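Local coordinates for Beta/gama crystallin family protein (Methanosarcina acetivorans, PDB 3HZ2) that binds calcium ions as an archaeal member of the betagamma-crystallin superfamily, M-crystallin, of which this chain is the crystallin domain, at residues Ala3-Tyr8 with Phe18-Asp23. Sequence-based numbering, arbitrary orientation.
Sequences AEVIVY and FDATSD
Val5 and Ala20 pair through two backbone hydrogen bonds, Val5 N to Ala20 O (2.9 Å) and Ala20 N to Val5 O (2.8 Å), and Val7 and Phe18 repeat the pattern, so that strand 4-8 runs antiparallel to strand 18-20. The non-hydrogen-bonded pair Ile6-Asp19 lies between them. On its face of the sheet, Glu4 reaches diagonally to Asp19. Its CB lies 4.0 Å from Ala20 O; CG, anti to the backbone N (chi1 -180°), touches Thr21 CG2 and also lies 3.2 Å from Asp19 OD1; CD then approaches the same carboxylate oxygen, and the extended chain delivers OE1 to 2.5 Å from Asp19 OD1 and 2.7 Å from OD2, facing both acid oxygens. The two carboxylate planes are turned 30° apart, and one of the two acids probably holds a proton. Replacing Glu4 by an alanine would probably leave the Asp19 carboxylate without this close partner and the Thr21 methyl without its contact to CG. Ile6 CD1 packs against the Asp19 carboxylate, 3.6 Å from OD2, at about a right angle to the approach of Glu4 OE1. On the opposite face, Val5 CG1 packs on Ala20 CB, and Val7 CG2 lies 3.8 Å from Phe18 CB, the two side chains pointing the same way. Phe81 touches both Val5 and Ala20, and Leu31 both Val7 and Phe18, which makes this the inward face. Beyond the Val5-Ala20 pair, a water donates to both Ala3 O and Thr21 O. Strand 4-8 also pairs with strand 37-42, and the hairpin forms the first two strands of a betagamma-crystallin Greek key.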
ATOM      1  N   ALA A   3      -3.064  13.834  -1.034  1.00 25.78           N
ATOM      2  CA  ALA A   3      -3.042  12.413  -0.705  1.00 21.19           C
ATOM      3  C   ALA A   3      -1.617  11.873  -0.615  1.00 18.60           C
ATOM      4  O   ALA A   3      -0.769  12.176  -1.453  1.00 17.31           O
ATOM      5  CB  ALA A   3      -3.835  11.626  -1.741  1.00 21.87           C
ATOM      6  N   GLU A   4      -1.358  11.072   0.412  1.00 16.38           N
ATOM      7  CA  GLU A   4      -0.036  10.495   0.603  1.00 14.52           C
ATOM      8  C   GLU A   4      -0.118   9.187   1.373  1.00 11.98           C
ATOM      9  O   GLU A   4      -0.899   9.057   2.308  1.00 10.96           O
ATOM     10  CB  GLU A   4       0.866  11.471   1.356  1.00 15.89           C
ATOM     11  CG  GLU A   4       2.271  10.944   1.589  1.00 17.98           C
ATOM     12  CD  GLU A   4       3.152  11.941   2.311  1.00 20.41           C
ATOM     13  OE1 GLU A   4       4.374  11.696   2.406  1.00 20.32           O
ATOM     14  OE2 GLU A   4       2.622  12.969   2.786  1.00 21.68           O
ATOM     15  N   VAL A   5       0.694   8.219   0.972  1.00 10.28           N
ATOM     16  CA  VAL A   5       0.703   6.927   1.643  1.00  9.31           C
ATOM     17  C   VAL A   5       2.121   6.385   1.666  1.00 10.16           C
ATOM     18  O   VAL A   5       2.862   6.531   0.695  1.00 10.90           O
ATOM     19  CB  VAL A   5      -0.227   5.905   0.921  1.00 10.82           C
ATOM     20  CG1 VAL A   5       0.236   5.686  -0.517  1.00  8.43           C
ATOM     21  CG2 VAL A   5      -0.242   4.585   1.679  1.00  8.91           C
ATOM     22  N   ILE A   6       2.506   5.787   2.790  1.00  9.78           N
ATOM     23  CA  ILE A   6       3.828   5.198   2.909  1.00  8.85           C
ATOM     24  C   ILE A   6       3.644   3.698   3.116  1.00  9.36           C
ATOM     25  O   ILE A   6       2.896   3.264   3.994  1.00  8.88           O
ATOM     26  CB  ILE A   6       4.624   5.784   4.099  1.00  9.59           C
ATOM     27  CG1 ILE A   6       4.571   7.314   4.065  1.00 10.27           C
ATOM     28  CG2 ILE A   6       6.083   5.330   4.012  1.00  8.71           C
ATOM     29  CD1 ILE A   6       5.362   7.985   5.171  1.00 12.41           C
ATOM     30  N   VAL A   7       4.311   2.912   2.281  1.00  9.42           N
ATOM     31  CA  VAL A   7       4.222   1.462   2.363  1.00  8.64           C
ATOM     32  C   VAL A   7       5.543   0.915   2.883  1.00  8.59           C
ATOM     33  O   VAL A   7       6.608   1.469   2.605  1.00  7.51           O
ATOM     34  CB  VAL A   7       3.904   0.846   0.984  1.00  9.17           C
ATOM     35  CG1 VAL A   7       2.504   1.266   0.547  1.00  8.25           C
ATOM     36  CG2 VAL A   7       4.937   1.302  -0.049  1.00 10.17           C
ATOM     37  N   TYR A   8       5.473  -0.173   3.642  1.00  9.25           N
ATOM     38  CA  TYR A   8       6.674  -0.760   4.221  1.00  8.20           C
ATOM     39  C   TYR A   8       6.822  -2.244   3.954  1.00  8.92           C
ATOM     40  O   TYR A   8       5.837  -2.982   3.878  1.00  5.85           O
ATOM     41  CB  TYR A   8       6.693  -0.536   5.729  1.00  8.47           C
ATOM     42  CG  TYR A   8       6.541   0.905   6.141  1.00  9.31           C
ATOM     43  CD1 TYR A   8       5.293   1.529   6.119  1.00  8.99           C
ATOM     44  CD2 TYR A   8       7.642   1.644   6.572  1.00  8.67           C
ATOM     45  CE1 TYR A   8       5.145   2.853   6.521  1.00 10.37           C
ATOM     46  CE2 TYR A   8       7.505   2.969   6.978  1.00 12.10           C
ATOM     47  CZ  TYR A   8       6.255   3.567   6.952  1.00 11.05           C
ATOM     48  OH  TYR A   8       6.115   4.873   7.369  1.00 10.65           O
ATOM     49  N   PHE A  18       8.491   3.201   0.975  1.00 10.61           N
ATOM     50  CA  PHE A  18       8.295   4.074  -0.175  1.00 11.33           C
ATOM     51  C   PHE A  18       7.198   5.074   0.146  1.00 12.38           C
ATOM     52  O   PHE A  18       6.091   4.692   0.519  1.00 11.24           O
ATOM     53  CB  PHE A  18       7.888   3.267  -1.410  1.00 13.02           C
ATOM     54  CG  PHE A  18       7.756   4.098  -2.656  1.00 13.94           C
ATOM     55  CD1 PHE A  18       8.887   4.610  -3.285  1.00 15.10           C
ATOM     56  CD2 PHE A  18       6.503   4.390  -3.186  1.00 14.29           C
ATOM     57  CE1 PHE A  18       8.771   5.406  -4.429  1.00 16.83           C
ATOM     58  CE2 PHE A  18       6.375   5.184  -4.327  1.00 15.39           C
ATOM     59  CZ  PHE A  18       7.514   5.693  -4.949  1.00 14.14           C
ATOM     60  N   ASP A  19       7.515   6.355  -0.001  1.00 12.89           N
ATOM     61  CA  ASP A  19       6.556   7.419   0.269  1.00 14.80           C
ATOM     62  C   ASP A  19       5.924   7.818  -1.061  1.00 14.47           C
ATOM     63  O   ASP A  19       6.580   8.419  -1.908  1.00 15.61           O
ATOM     64  CB  ASP A  19       7.275   8.620   0.889  1.00 17.16           C
ATOM     65  CG  ASP A  19       6.318   9.626   1.496  1.00 20.31           C
ATOM     66  OD1 ASP A  19       5.253   9.873   0.900  1.00 20.41           O
ATOM     67  OD2 ASP A  19       6.640  10.178   2.569  1.00 24.20           O
ATOM     68  N   ALA A  20       4.650   7.487  -1.236  1.00 13.69           N
ATOM     69  CA  ALA A  20       3.954   7.792  -2.478  1.00 13.80           C
ATOM     70  C   ALA A  20       2.964   8.949  -2.386  1.00 14.09           C
ATOM     71  O   ALA A  20       2.150   9.019  -1.464  1.00 12.06           O
ATOM     72  CB  ALA A  20       3.232   6.543  -2.981  1.00 12.99           C
ATOM     73  N   THR A  21       3.045   9.853  -3.357  1.00 13.53           N
ATOM     74  CA  THR A  21       2.139  10.988  -3.435  1.00 14.66           C
ATOM     75  C   THR A  21       1.447  10.937  -4.793  1.00 15.28           C
ATOM     76  O   THR A  21       0.653  11.813  -5.139  1.00 16.86           O
ATOM     77  CB  THR A  21       2.885  12.328  -3.280  1.00 14.72           C
ATOM     78  OG1 THR A  21       3.973  12.387  -4.211  1.00 15.27           O
ATOM     79  CG2 THR A  21       3.415  12.474  -1.862  1.00 14.59           C
ATOM     80  N   SER A  22       1.755   9.891  -5.556  1.00 14.97           N
ATOM     81  CA  SER A  22       1.168   9.684  -6.877  1.00 14.50           C
ATOM     82  C   SER A  22       0.881   8.198  -7.054  1.00 15.00           C
ATOM     83  O   SER A  22       1.376   7.370  -6.288  1.00 14.61           O
ATOM     84  CB  SER A  22       2.122  10.175  -7.975  1.00 15.79           C
ATOM     85  OG  SER A  22       3.363   9.497  -7.920  1.00 17.59           O
ATOM     86  N   ASP A  23       0.087   7.858  -8.065  1.00 14.66           N
ATOM     87  CA  ASP A  23      -0.277   6.466  -8.307  1.00 15.22           C
ATOM     88  C   ASP A  23       0.905   5.562  -8.644  1.00 13.92           C
ATOM     89  O   ASP A  23       1.858   5.982  -9.299  1.00 13.39           O
ATOM     90  CB  ASP A  23      -1.347   6.400  -9.399  1.00 15.96           C
ATOM     91  CG  ASP A  23      -2.611   7.146  -9.007  1.00 18.45           C
ATOM     92  OD1 ASP A  23      -2.749   7.503  -7.813  1.00 19.40           O
ATOM     93  OD2 ASP A  23      -3.468   7.370  -9.883  1.00 19.14           O
TER
HETATM   94  O   HOH W   1      -0.865  13.595  -3.741  1.00 21.11           O